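Long-range contacts in sterol carrier protein 2 (PDB 2CX7), which probably binds sterols or other lipids in a hydrophobic interior and carries them between membranes, as members of the SCP-2 family do: residues A11-L16 and G58-A63; S32-V37 and D73-A78; A50-L55 and K64-E69; A81-V86 and G100-K105. All blocks are in the same frame, centred on the assembly; numbering follows the deposited sequence.

Contact 1 (A11-L16 and G58-A63); sequences AYCRKL and GACRGA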
loop_
_atom_site.group_PDB
_atom_site.type_symbol
_atom_site.label_atom_id
_atom_site.label_comp_id
_atom_site.label_asym_id
_atom_site.label_seq_id
_atom_site.Cartn_x
_atom_site.Cartn_y
_atom_site.Cartn_z
ATOM N N ALA A 11 -11.251 -4.116 4.685
ATOM C CA ALA A 11 -10.727 -5.080 5.639
ATOM C C ALA A 11 -9.299 -4.720 6.036
ATOM O O ALA A 11 -8.878 -4.979 7.161
ATOM C CB ALA A 11 -10.763 -6.489 5.045
ATOM N N TYR A 12 -8.562 -4.129 5.099
ATOM C CA TYR A 12 -7.173 -3.740 5.341
ATOM C C TYR A 12 -7.111 -2.566 6.320
ATOM O O TYR A 12 -6.322 -2.578 7.263
ATOM C CB TYR A 12 -6.518 -3.377 4.010
ATOM C CG TYR A 12 -5.053 -3.012 4.076
ATOM C CD1 TYR A 12 -4.200 -3.600 5.012
ATOM C CD2 TYR A 12 -4.502 -2.145 3.133
ATOM C CE1 TYR A 12 -2.830 -3.339 4.999
ATOM C CE2 TYR A 12 -3.140 -1.879 3.109
ATOM C CZ TYR A 12 -2.309 -2.481 4.038
ATOM O OH TYR A 12 -0.956 -2.257 3.969
ATOM N N CYS A 13 -7.951 -1.561 6.099
ATOM C CA CYS A 13 -7.986 -0.392 6.983
ATOM C C CYS A 13 -8.287 -0.864 8.398
ATOM O O CYS A 13 -7.632 -0.446 9.351
ATOM C CB CYS A 13 -9.054 0.595 6.510
ATOM S SG CYS A 13 -9.030 2.301 7.190
ATOM N N ARG A 14 -9.263 -1.756 8.536
ATOM C CA ARG A 14 -9.623 -2.285 9.844
ATOM C C ARG A 14 -8.454 -3.032 10.478
ATOM O O ARG A 14 -8.161 -2.847 11.659
ATOM C CB ARG A 14 -10.830 -3.223 9.724
ATOM C CG ARG A 14 -11.296 -3.772 11.052
ATOM C CD ARG A 14 -12.509 -4.672 10.896
ATOM N NE ARG A 14 -13.009 -5.111 12.195
ATOM C CZ ARG A 14 -13.930 -6.055 12.364
ATOM N NH1 ARG A 14 -14.462 -6.668 11.311
ATOM N NH2 ARG A 14 -14.317 -6.392 13.587
ATOM N N LYS A 15 -7.783 -3.878 9.696
ATOM C CA LYS A 15 -6.647 -4.641 10.203
ATOM C C LYS A 15 -5.524 -3.723 10.677
ATOM O O LYS A 15 -4.852 -4.012 11.669
ATOM C CB LYS A 15 -6.110 -5.588 9.129
ATOM C CG LYS A 15 -6.772 -6.955 9.116
ATOM C CD LYS A 15 -6.420 -7.757 10.367
ATOM C CE LYS A 15 -6.913 -9.195 10.240
ATOM N NZ LYS A 15 -6.501 -10.057 11.386
ATOM N N LEU A 16 -5.316 -2.625 9.960
ATOM C CA LEU A 16 -4.281 -1.669 10.345
ATOM C C LEU A 16 -4.654 -1.003 11.663
ATOM O O LEU A 16 -3.799 -0.756 12.496
ATOM C CB LEU A 16 -4.101 -0.601 9.261
ATOM C CG LEU A 16 -3.386 -1.044 7.978
ATOM C CD1 LEU A 16 -3.476 0.067 6.947
ATOM C CD2 LEU A 16 -1.911 -1.377 8.287
ATOM N N GLY A 58 -0.578 6.484 13.046
ATOM C CA GLY A 58 -0.755 5.113 13.489
ATOM C C GLY A 58 -2.104 4.501 13.177
ATOM O O GLY A 58 -2.285 3.291 13.324
ATOM N N ALA A 59 -3.049 5.328 12.749
ATOM C CA ALA A 59 -4.381 4.849 12.420
ATOM C C ALA A 59 -4.681 4.932 10.932
ATOM O O ALA A 59 -3.987 5.615 10.168
ATOM C CB ALA A 59 -5.428 5.667 13.185
ATOM N N CYS A 60 -5.711 4.200 10.522
ATOM C CA CYS A 60 -6.172 4.254 9.149
ATOM C C CYS A 60 -7.533 4.929 9.287
ATOM O O CYS A 60 -8.472 4.344 9.833
ATOM C CB CYS A 60 -6.331 2.855 8.532
ATOM S SG CYS A 60 -7.121 2.990 6.898
ATOM N N ARG A 61 -7.626 6.171 8.820
ATOM C CA ARG A 61 -8.860 6.942 8.907
ATOM C C ARG A 61 -9.848 6.583 7.812
ATOM O O ARG A 61 -11.002 6.999 7.847
ATOM C CB ARG A 61 -8.550 8.432 8.839
ATOM C CG ARG A 61 -7.655 8.913 9.961
ATOM C CD ARG A 61 -7.480 10.423 9.946
ATOM N NE ARG A 61 -6.983 10.930 8.669
ATOM C CZ ARG A 61 -6.608 12.192 8.466
ATOM N NH1 ARG A 61 -6.669 13.071 9.462
ATOM N NH2 ARG A 61 -6.186 12.582 7.270
ATOM N N GLY A 62 -9.388 5.811 6.834
ATOM C CA GLY A 62 -10.257 5.414 5.744
ATOM C C GLY A 62 -9.464 4.825 4.599
ATOM O O GLY A 62 -8.282 5.126 4.424
ATOM N N ALA A 63 -10.113 3.966 3.824
ATOM C CA ALA A 63 -9.466 3.336 2.684
ATOM C C ALA A 63 -10.487 3.249 1.560
ATOM O O ALA A 63 -11.681 3.441 1.780
ATOM C CB ALA A 63 -8.978 1.957 3.064
HETATM O O HOH W 1 -3.558 1.137 14.496
#
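Cys13 and Cys60 reach for each other across the gap between a helix and an edge strand and close it with a disulfide, SG to SG 2.1 Å. Both cysteines use the same rotamer, SG anti to the backbone N, and the bridge between them is twisted by -102°, close to the 90° or so that a relaxed disulfide prefers. Cys13 also packs its CB against the CB of Ala63 at 3.7 Å; a side chain as short as alanine's suits a place where the helix is tied this close. One turn on, Leu16 lays its CB 4.2 Å from the CB of Cys60, while its side chain also packs on Leu55 of strand 49-56 and on Leu122 and Val125 of helix 116-127. The disulfide thus fastens helix 6-17 to strand 59-67, the outermost strand on one side of the SCP-2 sheet, with the helix segment running roughly antiparallel to the strand at 148°. At the C-terminal end of the helix segment a water lies 2.8 Å from both Leu16 O and Gly58 O, placed to donate to either. Gly58 has a positive phi, which glycine adopts readily because it carries no CB to press on the preceding carbonyl. Asn17 OD1 accepts a hydrogen bond from the backbone N of Cys60.

Contact 2 (S32-V37 and D73-A78); sequences SLALAV and DFVIEA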
loop_
_atom_site.group_PDB
_atom_site.type_symbol
_atom_site.label_atom_id
_atom_site.label_comp_id
_atom_site.label_asym_id
_atom_site.label_seq_id
_atom_site.Cartn_x
_atom_site.Cartn_y
_atom_site.Cartn_z
ATOM N N SER A 32 -1.599 10.530 2.809
ATOM C CA SER A 32 -2.320 9.431 2.171
ATOM C C SER A 32 -1.325 8.613 1.355
ATOM O O SER A 32 -0.294 9.126 0.920
ATOM C CB SER A 32 -3.441 9.972 1.275
ATOM O OG SER A 32 -2.961 10.942 0.360
ATOM N N LEU A 33 -1.626 7.334 1.164
ATOM C CA LEU A 33 -0.745 6.453 0.407
ATOM C C LEU A 33 -1.568 5.621 -0.550
ATOM O O LEU A 33 -2.543 4.981 -0.144
ATOM C CB LEU A 33 0.015 5.512 1.360
ATOM C CG LEU A 33 0.810 4.344 0.753
ATOM C CD1 LEU A 33 2.006 4.875 -0.028
ATOM C CD2 LEU A 33 1.302 3.418 1.883
ATOM N N ALA A 34 -1.172 5.628 -1.818
ATOM C CA ALA A 34 -1.865 4.846 -2.823
ATOM C C ALA A 34 -0.982 3.704 -3.283
ATOM O O ALA A 34 0.194 3.906 -3.618
ATOM C CB ALA A 34 -2.245 5.720 -4.018
ATOM N N LEU A 35 -1.552 2.503 -3.273
ATOM C CA LEU A 35 -0.874 1.307 -3.743
ATOM C C LEU A 35 -1.550 1.074 -5.095
ATOM O O LEU A 35 -2.702 0.623 -5.169
ATOM C CB LEU A 35 -1.124 0.147 -2.785
ATOM C CG LEU A 35 -0.777 0.439 -1.323
ATOM C CD1 LEU A 35 -0.981 -0.825 -0.504
ATOM C CD2 LEU A 35 0.669 0.952 -1.213
ATOM N N ALA A 36 -0.831 1.403 -6.161
ATOM C CA ALA A 36 -1.375 1.323 -7.509
ATOM C C ALA A 36 -0.896 0.159 -8.373
ATOM O O ALA A 36 0.295 -0.165 -8.401
ATOM C CB ALA A 36 -1.103 2.638 -8.229
ATOM N N VAL A 37 -1.855 -0.445 -9.072
ATOM C CA VAL A 37 -1.621 -1.554 -9.994
ATOM C C VAL A 37 -1.718 -0.978 -11.402
ATOM O O VAL A 37 -2.712 -0.331 -11.737
ATOM C CB VAL A 37 -2.706 -2.664 -9.844
ATOM C CG1 VAL A 37 -2.473 -3.772 -10.878
ATOM C CG2 VAL A 37 -2.676 -3.246 -8.441
ATOM N N ASP A 73 -0.700 11.530 -1.298
ATOM C CA ASP A 73 0.551 12.208 -1.001
ATOM C C ASP A 73 1.718 11.343 -1.472
ATOM O O ASP A 73 2.745 11.847 -1.916
ATOM C CB ASP A 73 0.667 12.475 0.498
ATOM C CG ASP A 73 -0.331 13.502 0.975
ATOM O OD1 ASP A 73 -0.378 14.603 0.380
ATOM O OD2 ASP A 73 -1.063 13.214 1.940
ATOM N N PHE A 74 1.556 10.030 -1.354
ATOM C CA PHE A 74 2.574 9.101 -1.809
ATOM C C PHE A 74 1.894 8.079 -2.702
ATOM O O PHE A 74 0.814 7.590 -2.382
ATOM C CB PHE A 74 3.245 8.391 -0.631
ATOM C CG PHE A 74 4.054 9.307 0.244
ATOM C CD1 PHE A 74 3.445 10.046 1.252
ATOM C CD2 PHE A 74 5.428 9.437 0.047
ATOM C CE1 PHE A 74 4.194 10.906 2.058
ATOM C CE2 PHE A 74 6.188 10.291 0.841
ATOM C CZ PHE A 74 5.569 11.027 1.850
ATOM N N VAL A 75 2.524 7.774 -3.827
ATOM C CA VAL A 75 1.982 6.801 -4.756
ATOM C C VAL A 75 3.062 5.797 -5.121
ATOM O O VAL A 75 4.143 6.173 -5.586
ATOM C CB VAL A 75 1.461 7.474 -6.041
ATOM C CG1 VAL A 75 0.968 6.420 -7.021
ATOM C CG2 VAL A 75 0.335 8.429 -5.692
ATOM N N ILE A 76 2.777 4.525 -4.856
ATOM C CA ILE A 76 3.699 3.439 -5.180
ATOM C C ILE A 76 2.977 2.567 -6.197
ATOM O O ILE A 76 1.937 1.970 -5.905
ATOM C CB ILE A 76 4.048 2.579 -3.963
ATOM C CG1 ILE A 76 4.675 3.445 -2.867
ATOM C CG2 ILE A 76 5.027 1.477 -4.391
ATOM C CD1 ILE A 76 5.028 2.674 -1.599
ATOM N N GLU A 77 3.550 2.492 -7.387
ATOM C CA GLU A 77 2.962 1.752 -8.498
ATOM C C GLU A 77 3.756 0.501 -8.860
ATOM O O GLU A 77 4.984 0.469 -8.708
ATOM C CB GLU A 77 2.881 2.699 -9.700
ATOM C CG GLU A 77 2.548 2.065 -11.026
ATOM C CD GLU A 77 2.771 3.045 -12.172
ATOM O OE1 GLU A 77 2.020 4.041 -12.251
ATOM O OE2 GLU A 77 3.707 2.827 -12.978
ATOM N N ALA A 78 3.061 -0.510 -9.374
ATOM C CA ALA A 78 3.718 -1.756 -9.749
ATOM C C ALA A 78 2.796 -2.632 -10.580
ATOM O O ALA A 78 1.583 -2.387 -10.654
ATOM C CB ALA A 78 4.153 -2.510 -8.488
#
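Ser32 and Asp73 open this pairing with an exchange of bonds between side chain and main chain. From here strand 32-37, the middle strand of the five in the SCP-2 sheet, runs parallel to its neighbour 74-78. Ser32 N donates to Asp73 OD2 at 2.9 Å, on the anti side of the carboxylate, and Asp73 N donates in return to Ser32 OG, also at 2.9 Å. With chi1 at 52°, OG sits between its own backbone N and carbonyl carbon, where it can accept the N-H of Asp73; a weak bond to Asp73 OD2 is added. Ser32 O then receives Phe74 N, the first backbone bond of the parallel pairing. Leu33 comes next, its CD1 lying 3.8 Å from Phe74 CB and also meeting Ile76 CD1; the leucine and phenylalanine side chains cross at about a right angle. On the other face, Ala34 sets its small CB beside Val75 CG2, while its backbone N and O bond to Phe74 O and Ile76 N; the second of these is almost straight, at 179°. Leu35 returns to the face of Leu33 and Ile76, where it packs on Trp83, an apolar choice for a buried position. Ala36 repeats the pattern, bonding to Ile76 O and Ala78 N, its short methyl close beside the backbone of Glu77, whose carboxylate pairs with Arg38. Val37, against Trp83 and Leu80, ends the pairing, its CA 3.4 Å from Ala78 O in a CA-H...O contact.

Contact 3 (A50-L55 and K64-E69); sequences AVVLDL and KAVEGE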
loop_
_atom_site.group_PDB
_atom_site.type_symbol
_atom_site.label_atom_id
_atom_site.label_comp_id
_atom_site.label_asym_id
_atom_site.label_seq_id
_atom_site.Cartn_x
_atom_site.Cartn_y
_atom_site.Cartn_z
ATOM N N ALA A 50 -6.264 0.891 -7.718
ATOM C CA ALA A 50 -5.445 1.272 -6.584
ATOM C C ALA A 50 -6.225 1.196 -5.289
ATOM O O ALA A 50 -7.456 1.183 -5.288
ATOM C CB ALA A 50 -4.932 2.689 -6.783
ATOM N N VAL A 51 -5.492 1.118 -4.186
ATOM C CA VAL A 51 -6.096 1.133 -2.867
ATOM C C VAL A 51 -5.458 2.375 -2.268
ATOM O O VAL A 51 -4.233 2.480 -2.204
ATOM C CB VAL A 51 -5.736 -0.094 -2.031
ATOM C CG1 VAL A 51 -6.178 0.121 -0.588
ATOM C CG2 VAL A 51 -6.441 -1.336 -2.590
ATOM N N VAL A 52 -6.291 3.321 -1.854
ATOM C CA VAL A 52 -5.804 4.568 -1.294
ATOM C C VAL A 52 -6.116 4.579 0.194
ATOM O O VAL A 52 -7.274 4.433 0.599
ATOM C CB VAL A 52 -6.461 5.771 -2.014
ATOM C CG1 VAL A 52 -5.874 7.081 -1.507
ATOM C CG2 VAL A 52 -6.240 5.637 -3.526
ATOM N N LEU A 53 -5.062 4.722 0.993
ATOM C CA LEU A 53 -5.163 4.730 2.446
ATOM C C LEU A 53 -4.993 6.133 3.030
ATOM O O LEU A 53 -4.013 6.822 2.739
ATOM C CB LEU A 53 -4.084 3.824 3.039
ATOM C CG LEU A 53 -3.940 2.415 2.456
ATOM C CD1 LEU A 53 -2.588 1.817 2.846
ATOM C CD2 LEU A 53 -5.085 1.548 2.951
ATOM N N ASP A 54 -5.958 6.549 3.841
ATOM C CA ASP A 54 -5.906 7.846 4.522
ATOM C C ASP A 54 -5.275 7.517 5.872
ATOM O O ASP A 54 -5.975 7.230 6.843
ATOM C CB ASP A 54 -7.326 8.392 4.707
ATOM C CG ASP A 54 -7.357 9.740 5.410
ATOM O OD1 ASP A 54 -6.282 10.301 5.708
ATOM O OD2 ASP A 54 -8.470 10.241 5.662
ATOM N N LEU A 55 -3.947 7.537 5.924
ATOM C CA LEU A 55 -3.215 7.177 7.133
ATOM C C LEU A 55 -2.880 8.385 7.999
ATOM O O LEU A 55 -2.537 9.440 7.478
ATOM C CB LEU A 55 -1.931 6.443 6.735
ATOM C CG LEU A 55 -2.124 5.211 5.837
ATOM C CD1 LEU A 55 -0.792 4.719 5.325
ATOM C CD2 LEU A 55 -2.846 4.116 6.614
ATOM N N LYS A 64 -10.023 2.974 0.352
ATOM C CA LYS A 64 -10.936 2.859 -0.774
ATOM C C LYS A 64 -10.200 2.299 -1.971
ATOM O O LYS A 64 -9.018 2.587 -2.176
ATOM C CB LYS A 64 -11.521 4.226 -1.136
ATOM C CG LYS A 64 -10.491 5.239 -1.601
ATOM C CD LYS A 64 -11.147 6.542 -2.005
ATOM C CE LYS A 64 -10.112 7.559 -2.431
ATOM N NZ LYS A 64 -10.737 8.854 -2.800
ATOM N N ALA A 65 -10.901 1.475 -2.739
ATOM C CA ALA A 65 -10.334 0.903 -3.947
ATOM C C ALA A 65 -10.842 1.814 -5.050
ATOM O O ALA A 65 -12.029 2.167 -5.092
ATOM C CB ALA A 65 -10.831 -0.521 -4.156
ATOM N N VAL A 66 -9.940 2.217 -5.929
ATOM C CA VAL A 66 -10.308 3.094 -7.014
ATOM C C VAL A 66 -9.850 2.526 -8.343
ATOM O O VAL A 66 -8.728 2.031 -8.474
ATOM C CB VAL A 66 -9.694 4.497 -6.829
ATOM C CG1 VAL A 66 -10.056 5.392 -8.007
ATOM C CG2 VAL A 66 -10.191 5.108 -5.533
ATOM N N GLU A 67 -10.744 2.581 -9.319
ATOM C CA GLU A 67 -10.445 2.112 -10.655
ATOM C C GLU A 67 -9.698 3.255 -11.332
ATOM O O GLU A 67 -10.072 4.417 -11.183
ATOM C CB GLU A 67 -11.744 1.809 -11.398
ATOM C CG GLU A 67 -11.566 1.417 -12.849
ATOM C CD GLU A 67 -12.895 1.163 -13.531
ATOM O OE1 GLU A 67 -13.762 2.066 -13.501
ATOM O OE2 GLU A 67 -13.075 0.062 -14.093
ATOM N N GLY A 68 -8.630 2.928 -12.051
ATOM C CA GLY A 68 -7.856 3.949 -12.733
ATOM C C GLY A 68 -6.852 4.643 -11.832
ATOM O O GLY A 68 -6.406 4.080 -10.829
ATOM N N GLU A 69 -6.506 5.876 -12.191
ATOM C CA GLU A 69 -5.548 6.679 -11.438
ATOM C C GLU A 69 -6.092 7.128 -10.092
ATOM O O GLU A 69 -7.263 7.491 -9.978
ATOM C CB GLU A 69 -5.150 7.917 -12.244
ATOM C CG GLU A 69 -4.305 7.632 -13.466
ATOM C CD GLU A 69 -3.006 6.926 -13.124
ATOM O OE1 GLU A 69 -2.510 7.097 -11.987
ATOM O OE2 GLU A 69 -2.476 6.211 -14.000
#
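Ala50 and Val66 form a hydrogen-bonded pair of the antiparallel hairpin made by strands 49-56 and 59-67, at one side of the SCP-2 sheet. Backbone hydrogen bonds set the register of the hairpin. Ala50 N donates to Val66 O and Val66 N to Ala50 O, each at 2.8 Å, and further along Val52 N gives a straighter bond to Lys64 O, with an angle of 170° at the hydrogen. The return bond from Lys64 N to Val52 O is bent and weak. Between these pairs Val51 faces Ala65 in the non-hydrogen-bonded position, where CA-H...O contacts run from Ala65 CA to Ala50 O (3.2 Å) and from Val51 CA to Lys64 O.

Apolar packing follows the alternation of the strands. Ala50, Val52, Lys64 and Val66 share one face, where Val52 CG2 and Val66 CG2 meet loosely; the small Ala50 also touches Ala36 and Ala70. Val51 points to the other face, against Trp8 and Ala9 of helix 6-17. Lysine suits this exposed place on the outer strand, its extended chain of methylenes packing on Val52: both CG and CE of Lys64 lie 4.1 Å from Val52 CB.

Contact 4 (A81-V86 and G100-K105); sequences ATWQEV and GLLELK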
loop_
_atom_site.group_PDB
_atom_site.type_symbol
_atom_site.label_atom_id
_atom_site.label_comp_id
_atom_site.label_asym_id
_atom_site.label_seq_id
_atom_site.Cartn_x
_atom_site.Cartn_y
_atom_site.Cartn_z
ATOM N N ALA A 81 1.483 -8.599 -10.708
ATOM C CA ALA A 81 2.298 -9.731 -10.274
ATOM C C ALA A 81 3.243 -9.360 -9.144
ATOM O O ALA A 81 3.443 -10.142 -8.207
ATOM C CB ALA A 81 3.085 -10.293 -11.440
ATOM N N THR A 82 3.830 -8.170 -9.238
ATOM C CA THR A 82 4.740 -7.689 -8.215
ATOM C C THR A 82 3.984 -7.488 -6.914
ATOM O O THR A 82 4.434 -7.940 -5.853
ATOM C CB THR A 82 5.391 -6.363 -8.638
ATOM O OG1 THR A 82 6.088 -6.570 -9.870
ATOM C CG2 THR A 82 6.383 -5.890 -7.585
ATOM N N TRP A 83 2.836 -6.820 -6.981
ATOM C CA TRP A 83 2.048 -6.601 -5.770
ATOM C C TRP A 83 1.628 -7.930 -5.151
ATOM O O TRP A 83 1.611 -8.067 -3.930
ATOM C CB TRP A 83 0.805 -5.750 -6.057
ATOM C CG TRP A 83 1.060 -4.266 -6.044
ATOM C CD1 TRP A 83 0.818 -3.380 -7.061
ATOM C CD2 TRP A 83 1.602 -3.500 -4.968
ATOM N NE1 TRP A 83 1.180 -2.114 -6.680
ATOM C CE2 TRP A 83 1.662 -2.156 -5.399
ATOM C CE3 TRP A 83 2.044 -3.816 -3.675
ATOM C CZ2 TRP A 83 2.147 -1.131 -4.584
ATOM C CZ3 TRP A 83 2.530 -2.793 -2.866
ATOM C CH2 TRP A 83 2.576 -1.467 -3.327
ATOM N N GLN A 84 1.290 -8.912 -5.985
ATOM C CA GLN A 84 0.890 -10.215 -5.447
ATOM C C GLN A 84 2.052 -10.813 -4.654
ATOM O O GLN A 84 1.863 -11.356 -3.563
ATOM C CB GLN A 84 0.462 -11.163 -6.574
ATOM C CG GLN A 84 -0.866 -10.764 -7.215
ATOM C CD GLN A 84 -1.252 -11.661 -8.377
ATOM O OE1 GLN A 84 -0.400 -12.073 -9.158
ATOM N NE2 GLN A 84 -2.548 -11.946 -8.510
ATOM N N GLU A 85 3.253 -10.703 -5.194
ATOM C CA GLU A 85 4.423 -11.218 -4.500
ATOM C C GLU A 85 4.659 -10.494 -3.187
ATOM O O GLU A 85 4.890 -11.129 -2.157
ATOM C CB GLU A 85 5.651 -11.091 -5.392
ATOM C CG GLU A 85 5.667 -12.100 -6.508
ATOM C CD GLU A 85 6.274 -11.551 -7.771
ATOM O OE1 GLU A 85 7.161 -10.679 -7.672
ATOM O OE2 GLU A 85 5.867 -12.002 -8.866
ATOM N N VAL A 86 4.581 -9.163 -3.212
ATOM C CA VAL A 86 4.816 -8.380 -2.004
ATOM C C VAL A 86 3.764 -8.617 -0.933
ATOM O O VAL A 86 4.090 -8.933 0.214
ATOM C CB VAL A 86 4.877 -6.852 -2.311
ATOM C CG1 VAL A 86 4.975 -6.045 -1.000
ATOM C CG2 VAL A 86 6.084 -6.546 -3.173
ATOM N N GLY A 100 13.181 -0.545 -7.749
ATOM C CA GLY A 100 12.188 0.008 -8.658
ATOM C C GLY A 100 11.083 -0.964 -9.050
ATOM O O GLY A 100 10.241 -0.620 -9.884
ATOM N N LEU A 101 11.085 -2.172 -8.485
ATOM C CA LEU A 101 10.021 -3.147 -8.773
ATOM C C LEU A 101 8.731 -2.503 -8.273
ATOM O O LEU A 101 7.668 -2.629 -8.893
ATOM C CB LEU A 101 10.300 -4.478 -8.061
ATOM C CG LEU A 101 11.448 -5.276 -8.685
ATOM C CD1 LEU A 101 11.798 -6.479 -7.812
ATOM C CD2 LEU A 101 11.036 -5.721 -10.087
ATOM N N LEU A 102 8.824 -1.839 -7.122
ATOM C CA LEU A 102 7.715 -1.065 -6.593
ATOM C C LEU A 102 8.266 0.311 -6.949
ATOM O O LEU A 102 9.349 0.679 -6.498
ATOM C CB LEU A 102 7.579 -1.193 -5.070
ATOM C CG LEU A 102 7.091 -2.530 -4.493
ATOM C CD1 LEU A 102 7.005 -2.397 -2.981
ATOM C CD2 LEU A 102 5.724 -2.904 -5.072
ATOM N N GLU A 103 7.537 1.050 -7.770
ATOM C CA GLU A 103 7.999 2.353 -8.220
ATOM C C GLU A 103 7.341 3.513 -7.486
ATOM O O GLU A 103 6.117 3.646 -7.468
ATOM C CB GLU A 103 7.778 2.473 -9.739
ATOM C CG GLU A 103 8.053 3.858 -10.315
ATOM C CD GLU A 103 8.053 3.886 -11.842
ATOM O OE1 GLU A 103 7.255 3.147 -12.452
ATOM O OE2 GLU A 103 8.843 4.663 -12.431
ATOM N N LEU A 104 8.162 4.344 -6.862
ATOM C CA LEU A 104 7.630 5.499 -6.151
ATOM C C LEU A 104 7.326 6.577 -7.189
ATOM O O LEU A 104 8.226 7.265 -7.680
ATOM C CB LEU A 104 8.643 6.005 -5.125
ATOM C CG LEU A 104 8.133 7.117 -4.203
ATOM C CD1 LEU A 104 7.014 6.572 -3.308
ATOM C CD2 LEU A 104 9.285 7.643 -3.353
ATOM N N LYS A 105 6.050 6.706 -7.531
ATOM C CA LYS A 105 5.603 7.672 -8.531
ATOM C C LYS A 105 5.396 9.086 -7.994
ATOM O O LYS A 105 5.507 10.067 -8.739
ATOM C CB LYS A 105 4.307 7.182 -9.168
ATOM C CG LYS A 105 4.473 5.959 -10.055
ATOM C CD LYS A 105 5.282 6.290 -11.298
ATOM C CE LYS A 105 5.159 5.186 -12.333
ATOM N NZ LYS A 105 5.931 5.455 -13.584
HETATM O O HOH W 2 6.335 -4.146 -10.830
#
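Trp83 presents one face of its indole to Leu102, whose CD2 methyl stands over the six-membered ring, 3.8 Å from its centroid and only 7° off the ring normal. This is a CH-pi contact, and the methyl is nearly equidistant from all six carbons, with CH2 and CZ3 nearest at 3.9 Å. The side chains cross at about a right angle, so the leucine meets the ring end-on and does not lie along it. Trp83 NE1, at the edge of the indole, donates to Ala36 O; that bond satisfies the N-H of a buried side chain and helps to set the rotation of the ring, while Phe4 meets the tryptophan edge-to-face.

The same CD2 of Leu102 also touches Val86 CG2 at 4.1 Å and Thr82 CG2 at 4.0 Å, so one methyl fits between Thr82, Trp83 and, one turn on, Val86. Thr82 serves two roles. Its rotamer (chi1 -58°) turns the methyl, not OG1, toward Leu102 and Leu101, and OG1 is left to meet a water at 2.6 Å, which in turn donates to Leu101 O. Leu101 lies at the exposed margin, its CB 4.2 Å from Thr82 CG2.

The contact joins helix 80-86 to the chain leading into strand 103-106, an outermost strand of the sheet. Leu102 is further enclosed by Ala96 and Leu97 of helix 93-99 and by Ile76 and Ala78 of strand 74-78, while Trp83 packs on Leu35 and Val37 of strand 32-37.

Contact 2 lies nearest the middle of the chain, about 6 Å from its centre, and contact 3, like it partly buried, joins it through backbone bonds between strands 32-37 and 49-56; both rest chiefly on main-chain hydrogen bonding, parallel in one and antiparallel in the other. Contacts 1 and 4 lie on opposite sides of the chain's centre, about 21 Å apart between centres, and bring helices against the edge strand 59-67 (contact 1) or the chain entering strand 103-106 (contact 4): a covalent bridge in a partly buried place for the first, a buried apolar cluster for the second. Contacts 1 and 3 share strand 59-67 and meet in the salt bridge of Arg61 with Asp54. Trp83 ties contact 4 to contact 2.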